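Side-chain contacts in GrgF (Penicillium sp. sh18, PDB 6LZH), which transfers polyketide chains in the biosynthesis of gregatin A, a fungal polyketide built around an alkylated furanone core: residues S208-T211 with Y212-S215; P147-R150 with Q151-L154; A84-Q87 with A88-H92. All blocks are in the same frame, centred on the assembly; numbering follows the deposited sequence.

Interaction 1 (S208-T211 with Y212-S215); sequences SVQT and YYKS. With NA (sodium ion), chain D.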
loop_
_atom_site.group_PDB
_atom_site.type_symbol
_atom_site.label_atom_id
_atom_site.label_comp_id
_atom_site.label_asym_id
_atom_site.label_seq_id
_atom_site.Cartn_x
_atom_site.Cartn_y
_atom_site.Cartn_z
ATOM N N SER A 208 7.223 -5.329 -14.234
ATOM C CA SER A 208 7.247 -3.872 -14.298
ATOM C C SER A 208 8.185 -3.312 -13.237
ATOM O O SER A 208 8.311 -3.863 -12.142
ATOM C CB SER A 208 5.844 -3.296 -14.092
ATOM O OG SER A 208 5.465 -3.421 -12.733
ATOM N N VAL A 209 8.848 -2.202 -13.568
ATOM C CA VAL A 209 9.668 -1.539 -12.555
ATOM C C VAL A 209 8.813 -1.043 -11.398
ATOM O O VAL A 209 9.313 -0.878 -10.286
ATOM C CB VAL A 209 10.496 -0.378 -13.149
ATOM C CG1 VAL A 209 11.356 -0.860 -14.301
ATOM C CG2 VAL A 209 9.598 0.773 -13.607
ATOM N N GLN A 210 7.524 -0.778 -11.630
ATOM C CA GLN A 210 6.683 -0.316 -10.537
ATOM C C GLN A 210 6.471 -1.407 -9.500
ATOM O O GLN A 210 6.132 -1.102 -8.347
ATOM C CB GLN A 210 5.328 0.169 -11.082
ATOM C CG GLN A 210 5.458 1.343 -12.058
ATOM C CD GLN A 210 6.101 2.559 -11.396
ATOM O OE1 GLN A 210 5.920 2.807 -10.189
ATOM N NE2 GLN A 210 6.860 3.321 -12.179
ATOM N N THR A 211 6.643 -2.672 -9.894
ATOM C CA THR A 211 6.515 -3.763 -8.936
ATOM C C THR A 211 7.431 -3.544 -7.736
ATOM O O THR A 211 7.007 -3.700 -6.587
ATOM C CB THR A 211 6.830 -5.099 -9.616
ATOM O OG1 THR A 211 5.833 -5.388 -10.616
ATOM C CG2 THR A 211 6.873 -6.226 -8.585
ATOM N N TYR A 212 8.679 -3.138 -7.983
ATOM C CA TYR A 212 9.623 -2.938 -6.883
ATOM C C TYR A 212 9.243 -1.721 -6.036
ATOM O O TYR A 212 9.350 -1.763 -4.804
ATOM C CB TYR A 212 11.048 -2.801 -7.429
ATOM C CG TYR A 212 12.097 -2.754 -6.324
ATOM C CD1 TYR A 212 12.630 -3.924 -5.789
ATOM C CD2 TYR A 212 12.530 -1.539 -5.796
ATOM C CE1 TYR A 212 13.581 -3.888 -4.764
ATOM C CE2 TYR A 212 13.475 -1.494 -4.769
ATOM C CZ TYR A 212 13.996 -2.670 -4.259
ATOM O OH TYR A 212 14.935 -2.629 -3.247
ATOM N N TYR A 213 8.788 -0.639 -6.682
ATOM C CA TYR A 213 8.288 0.534 -5.960
ATOM C C TYR A 213 7.188 0.159 -4.967
ATOM O O TYR A 213 7.239 0.532 -3.790
ATOM C CB TYR A 213 7.770 1.579 -6.962
ATOM C CG TYR A 213 7.136 2.812 -6.320
ATOM C CD1 TYR A 213 5.796 2.817 -5.918
ATOM C CD2 TYR A 213 7.880 3.969 -6.114
ATOM C CE1 TYR A 213 5.222 3.946 -5.330
ATOM C CE2 TYR A 213 7.312 5.099 -5.521
ATOM C CZ TYR A 213 5.985 5.083 -5.137
ATOM O OH TYR A 213 5.418 6.212 -4.568
ATOM N N LYS A 214 6.162 -0.555 -5.428
ATOM C CA LYS A 214 5.059 -0.883 -4.527
ATOM C C LYS A 214 5.475 -1.850 -3.419
ATOM O O LYS A 214 4.935 -1.777 -2.308
ATOM C CB LYS A 214 3.895 -1.457 -5.324
ATOM C CG LYS A 214 3.148 -0.405 -6.131
ATOM C CD LYS A 214 1.846 -0.955 -6.693
ATOM C CE LYS A 214 1.195 0.017 -7.682
ATOM N NZ LYS A 214 1.859 -0.017 -9.029
ATOM N N SER A 215 6.418 -2.762 -3.685
ATOM C CA SER A 215 6.794 -3.693 -2.631
ATOM C C SER A 215 7.544 -3.006 -1.497
ATOM O O SER A 215 7.484 -3.487 -0.364
ATOM C CB SER A 215 7.618 -4.863 -3.189
ATOM O OG SER A 215 8.801 -4.428 -3.833
HETATM NA NA NA D . 8.140 -5.329 0.908
HETATM O O HOH W 1 3.482 2.341 -8.680
HETATM O O HOH W 2 9.027 -3.670 2.419
HETATM O O HOH W 3 9.433 -6.815 2.597
HETATM O O HOH W 4 7.342 -7.394 -0.202
#

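Interaction 2 (P147-R150 with Q151-L154); sequences PERR and QPIL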
loop_
_atom_site.group_PDB
_atom_site.type_symbol
_atom_site.label_atom_id
_atom_site.label_comp_id
_atom_site.label_asym_id
_atom_site.label_seq_id
_atom_site.Cartn_x
_atom_site.Cartn_y
_atom_site.Cartn_z
ATOM N N PRO A 147 19.052 -3.424 0.198
ATOM C CA PRO A 147 18.463 -2.074 0.162
ATOM C C PRO A 147 19.409 -1.005 -0.351
ATOM O O PRO A 147 18.957 0.122 -0.590
ATOM C CB PRO A 147 18.075 -1.810 1.626
ATOM C CG PRO A 147 18.110 -3.149 2.298
ATOM C CD PRO A 147 19.163 -3.938 1.573
ATOM N N GLU A 148 20.692 -1.315 -0.531
ATOM C CA GLU A 148 21.643 -0.375 -1.108
ATOM C C GLU A 148 21.781 -0.526 -2.618
ATOM O O GLU A 148 22.629 0.146 -3.221
ATOM C CB GLU A 148 23.007 -0.527 -0.431
ATOM C CG GLU A 148 23.022 -0.076 1.030
ATOM C CD GLU A 148 22.301 1.250 1.256
ATOM O OE1 GLU A 148 22.951 2.314 1.133
ATOM O OE2 GLU A 148 21.088 1.231 1.569
ATOM N N ARG A 149 20.986 -1.400 -3.242
ATOM C CA ARG A 149 20.722 -1.327 -4.675
ATOM C C ARG A 149 19.260 -0.984 -4.947
ATOM O O ARG A 149 18.757 -1.219 -6.050
ATOM C CB ARG A 149 21.113 -2.629 -5.379
ATOM C CG ARG A 149 22.399 -2.524 -6.217
ATOM C CD ARG A 149 22.141 -2.010 -7.642
ATOM N NE ARG A 149 21.494 -2.991 -8.519
ATOM C CZ ARG A 149 20.282 -2.835 -9.056
ATOM N NH1 ARG A 149 19.770 -3.771 -9.843
ATOM N NH2 ARG A 149 19.571 -1.745 -8.792
ATOM N N ARG A 150 18.564 -0.436 -3.947
ATOM C CA ARG A 150 17.216 0.069 -4.166
ATOM C C ARG A 150 17.222 1.330 -5.021
ATOM O O ARG A 150 16.238 1.613 -5.711
ATOM C CB ARG A 150 16.540 0.360 -2.825
ATOM C CG ARG A 150 16.795 1.783 -2.345
ATOM C CD ARG A 150 16.147 2.123 -1.008
ATOM N NE ARG A 150 16.644 3.419 -0.551
ATOM C CZ ARG A 150 17.781 3.591 0.122
ATOM N NH1 ARG A 150 18.157 4.813 0.472
ATOM N NH2 ARG A 150 18.536 2.546 0.458
ATOM N N GLN A 151 18.309 2.102 -4.974
ATOM C CA GLN A 151 18.314 3.429 -5.585
ATOM C C GLN A 151 18.121 3.381 -7.092
ATOM O O GLN A 151 17.274 4.136 -7.605
ATOM C CB GLN A 151 19.609 4.160 -5.216
ATOM C CG GLN A 151 19.856 4.257 -3.717
ATOM C CD GLN A 151 20.776 3.158 -3.198
ATOM O OE1 GLN A 151 20.462 1.966 -3.293
ATOM N NE2 GLN A 151 21.923 3.558 -2.652
ATOM N N PRO A 152 18.845 2.552 -7.855
ATOM C CA PRO A 152 18.606 2.538 -9.305
ATOM C C PRO A 152 17.177 2.185 -9.666
ATOM O O PRO A 152 16.600 2.840 -10.536
ATOM C CB PRO A 152 19.606 1.484 -9.814
ATOM C CG PRO A 152 20.659 1.432 -8.773
ATOM C CD PRO A 152 19.927 1.621 -7.485
ATOM N N ILE A 153 16.572 1.184 -9.019
ATOM C CA ILE A 153 15.235 0.795 -9.453
ATOM C C ILE A 153 14.217 1.868 -9.082
ATOM O O ILE A 153 13.267 2.115 -9.832
ATOM C CB ILE A 153 14.858 -0.585 -8.887
ATOM C CG1 ILE A 153 15.864 -1.636 -9.351
ATOM C CG2 ILE A 153 13.480 -1.014 -9.384
ATOM C CD1 ILE A 153 15.622 -3.002 -8.754
ATOM N N LEU A 154 14.407 2.550 -7.949
ATOM C CA LEU A 154 13.511 3.656 -7.613
ATOM C C LEU A 154 13.627 4.788 -8.633
ATOM O O LEU A 154 12.615 5.392 -9.019
ATOM C CB LEU A 154 13.798 4.152 -6.195
ATOM C CG LEU A 154 13.272 3.259 -5.060
ATOM C CD1 LEU A 154 13.690 3.809 -3.685
ATOM C CD2 LEU A 154 11.748 3.148 -5.147
#

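Interaction 3 (A84-Q87 with A88-H92); sequences ARQQ and AEHLH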
loop_
_atom_site.group_PDB
_atom_site.type_symbol
_atom_site.label_atom_id
_atom_site.label_comp_id
_atom_site.label_asym_id
_atom_site.label_seq_id
_atom_site.Cartn_x
_atom_site.Cartn_y
_atom_site.Cartn_z
ATOM N N ALA A 84 0.804 -6.303 -4.211
ATOM C CA ALA A 84 0.288 -7.196 -3.177
ATOM C C ALA A 84 -0.961 -6.624 -2.528
ATOM O O ALA A 84 -1.940 -7.344 -2.313
ATOM C CB ALA A 84 1.355 -7.460 -2.113
ATOM N N ARG A 85 -0.940 -5.326 -2.187
ATOM C CA ARG A 85 -2.113 -4.725 -1.565
ATOM C C ARG A 85 -3.348 -4.891 -2.442
ATOM O O ARG A 85 -4.411 -5.302 -1.962
ATOM C CB ARG A 85 -1.868 -3.246 -1.279
ATOM C CG ARG A 85 -3.022 -2.628 -0.541
ATOM C CD ARG A 85 -2.790 -1.123 -0.359
ATOM N NE ARG A 85 -3.300 -0.386 -1.508
ATOM C CZ ARG A 85 -3.331 0.940 -1.581
ATOM N NH1 ARG A 85 -2.872 1.663 -0.572
ATOM N NH2 ARG A 85 -3.821 1.538 -2.661
ATOM N N GLN A 86 -3.228 -4.567 -3.729
ATOM C CA GLN A 86 -4.381 -4.695 -4.619
ATOM C C GLN A 86 -4.807 -6.152 -4.753
ATOM O O GLN A 86 -6.001 -6.455 -4.855
ATOM C CB GLN A 86 -4.053 -4.133 -6.003
ATOM C CG GLN A 86 -5.228 -4.249 -6.977
ATOM C CD GLN A 86 -4.863 -3.913 -8.421
ATOM O OE1 GLN A 86 -3.787 -4.262 -8.903
ATOM N NE2 GLN A 86 -5.775 -3.255 -9.121
ATOM N N GLN A 87 -3.832 -7.065 -4.795
ATOM C CA GLN A 87 -4.157 -8.475 -4.994
ATOM C C GLN A 87 -4.875 -9.030 -3.775
ATOM O O GLN A 87 -5.811 -9.831 -3.906
ATOM C CB GLN A 87 -2.886 -9.278 -5.313
ATOM C CG GLN A 87 -3.175 -10.671 -5.897
ATOM C CD GLN A 87 -1.949 -11.408 -6.438
ATOM O OE1 GLN A 87 -0.986 -10.795 -6.959
ATOM N NE2 GLN A 87 -1.985 -12.742 -6.329
ATOM N N ALA A 88 -4.466 -8.597 -2.580
ATOM C CA ALA A 88 -5.208 -8.970 -1.381
ATOM C C ALA A 88 -6.621 -8.419 -1.439
ATOM O O ALA A 88 -7.578 -9.106 -1.071
ATOM C CB ALA A 88 -4.494 -8.448 -0.129
ATOM N N GLU A 89 -6.765 -7.154 -1.860
ATOM C CA GLU A 89 -8.098 -6.580 -2.015
ATOM C C GLU A 89 -8.940 -7.425 -2.954
ATOM O O GLU A 89 -10.128 -7.657 -2.705
ATOM C CB GLU A 89 -7.996 -5.155 -2.547
ATOM C CG GLU A 89 -7.691 -4.113 -1.501
ATOM C CD GLU A 89 -7.696 -2.728 -2.113
ATOM O OE1 GLU A 89 -8.782 -2.205 -2.450
ATOM O OE2 GLU A 89 -6.604 -2.191 -2.299
ATOM N N HIS A 90 -8.333 -7.901 -4.036
ATOM C CA HIS A 90 -9.079 -8.680 -5.013
ATOM C C HIS A 90 -9.528 -10.013 -4.431
ATOM O O HIS A 90 -10.565 -10.541 -4.834
ATOM C CB HIS A 90 -8.229 -8.863 -6.265
ATOM C CG HIS A 90 -8.117 -7.623 -7.091
ATOM N ND1 HIS A 90 -7.265 -7.517 -8.170
ATOM C CD2 HIS A 90 -8.757 -6.430 -6.996
ATOM C CE1 HIS A 90 -7.385 -6.313 -8.703
ATOM N NE2 HIS A 90 -8.284 -5.635 -8.011
ATOM N N LEU A 91 -8.778 -10.557 -3.466
ATOM C CA LEU A 91 -9.225 -11.774 -2.787
ATOM C C LEU A 91 -10.473 -11.521 -1.948
ATOM O O LEU A 91 -11.313 -12.420 -1.804
ATOM C CB LEU A 91 -8.114 -12.335 -1.909
ATOM C CG LEU A 91 -7.028 -13.120 -2.634
ATOM C CD1 LEU A 91 -5.947 -13.523 -1.636
ATOM C CD2 LEU A 91 -7.614 -14.370 -3.318
ATOM N N HIS A 92 -10.627 -10.313 -1.396
ATOM C CA HIS A 92 -11.906 -9.962 -0.770
ATOM C C HIS A 92 -13.038 -9.966 -1.801
ATOM O O HIS A 92 -14.165 -10.387 -1.509
ATOM C CB HIS A 92 -11.841 -8.587 -0.107
ATOM C CG HIS A 92 -10.646 -8.367 0.772
ATOM N ND1 HIS A 92 -10.044 -9.382 1.486
ATOM C CD2 HIS A 92 -9.939 -7.242 1.045
ATOM C CE1 HIS A 92 -9.025 -8.890 2.172
ATOM N NE2 HIS A 92 -8.943 -7.592 1.927
#

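Interaction 1 (S208-T211 with Y212-S215)
Lys214 N and Ser215 N donate back to Gln210 O and Thr211 O over 3.0 Å and 3.1 Å, the i to i+4 bonds that set the first turns of helix 209-216. Ser208 is the N-cap, a place suited to a short hydroxyl: its OG takes a weak capping bond from Thr211 N at 3.2 Å, and it also accepts from the Thr211 hydroxyl, OG1, at 2.9 Å. Asp81 and Ile82 hold these two hydroxyls in turn.

The helix belongs to the cap-like insertion between strands 133-137 and 232-237 of the alpha/beta hydrolase fold. Here Gln210 bends at chi2 (-61°), which lays its amide alongside Tyr213, with OE1 3.9 Å from Tyr213 CB and the amide and ring planes 52° apart. One water spans Gln210 OE1 and Lys214 NZ, 2.9 Å from each. The opposite end of the amide, NE2, reaches Asp160 and Ala157, so glutamine can donate on one side while accepting on the other. Tyr213 has CG anti to the backbone N (chi1 176°) and carries its ring to the second subunit, where OH bonds His92 of that chain. Ser215 turns its OG back to Tyr212 O at 2.9 Å, while its carbonyl oxygen binds the sodium ion together with Trp218 O and three waters.

Interaction 2 (P147-R150 with Q151-L154)
The N-terminal end of helix 150-165, which follows strand 133-137 in the insertion of the alpha/beta hydrolase fold, is where Gln151 and Pro152 pack back on the turn made by Glu148, Arg149 and Arg150. Leu154 N donates to Arg150 O at 3.0 Å and so begins the regular helical pattern. Proline suits position 152, since the first turn of a helix does not need its N-H.

Arg150 organises the turn. Its chain runs extended from CG to NE, and NH2 donates to Pro147 O at 2.7 Å, standing well above that carbonyl's plane. The same NH2 forms a salt bridge with Glu148 OE2 at 3.1 Å, a weak hydrogen bond by its angle, with the oxygen in plane at the guanidinium edge. On the dimer side, NH1 makes a weak bond to Tyr226 O of the second subunit.

Gln151 folds back at chi2 (96°), and its amide lies roughly parallel to the Arg150 guanidinium, over one of its faces but at some distance, the two planes 9° apart. An alanine here would remove the folded-back amide and would probably leave a gap over that face of Arg150 and beside the Glu148 carbonyl.

Arg149 curls through bends at chi2 and chi3 and crosses Pro152 at about a right angle, bringing NH2 to 3.4 Å from Pro152 CG. Ile153 CG1 meets the edge of the same guanidinium, and Arg149 NH2, buried here, has no polar partner in the model. The aliphatic part of Arg150 serves a different neighbour, Leu154, whose CD1 comes 3.9 Å from Arg150 CG.

Interaction 3 (A84-Q87 with A88-H92)
Ala88 N donates to Ala84 O at 2.8 Å, nearly straight, and Glu89, His90 and Leu91 repeat the i to i+4 bond along helix 84-99, which packs against helix 116-127 of the alpha/beta hydrolase fold. Two alanines suit this buried turn, Ala84 lying against Phe116 and Trp218.

One turn apart, Gln86 and His90 meet as a CH-pi pair. With CG turned anti to the backbone N (chi1 180°), Gln86 sets that carbon over a face of the imidazole, 3.8 Å from the His90 ring centroid and 29° off the ring normal. Gln86 O, which also accepts from His90 N at 2.9 Å, lies over a face of the ring, toward its rim. Extension beyond CG carries the amide onward, tilted 40° from the ring, and Asp17 joins the two ends: its carboxylate bonds both Gln86 NE2 and His90 NE2, while Arg69 holds Gln86 OE1.

Arg85 and Glu89 run side by side, but Glu89 OE2 stands 3.8 Å from Arg85 NE and well out of the guanidinium plane, a long salt bridge of charge alone. No N-H points at the oxygen, and buried Arg85 NE has no hydrogen-bond partner in the model. Their stronger mates are on the second subunit, where Asp83 of that chain pairs with Arg85 and Arg161 of that chain with Glu89. Since Arg85 also comes close to Arg85 of the second subunit, Asp83 of that subunit and Glu89 probably offset the positive charges of the arginines gathered at the dimer interface.

How the interactions relate
From the N terminus the order is interaction 3, interaction 2, interaction 1, strictly in series; each lies within one continuous stretch, so none closes a long loop and none nests in or crosses another. Interaction 3 belongs to helix 84-99 beside the central sheet. Interactions 2 and 1 start helices 150-165 and 209-216 in the insertion between strands 133-137 and 232-237, and these two touch: Tyr212 OH packs 3.4 Å from Arg150 CB, and Tyr212 CB also meets Ile153. Within the chain, interactions 1 and 3 stay about 6 Å apart at their nearest atoms, yet the dimer joins them, Tyr213 of one subunit bonding His92 of the other.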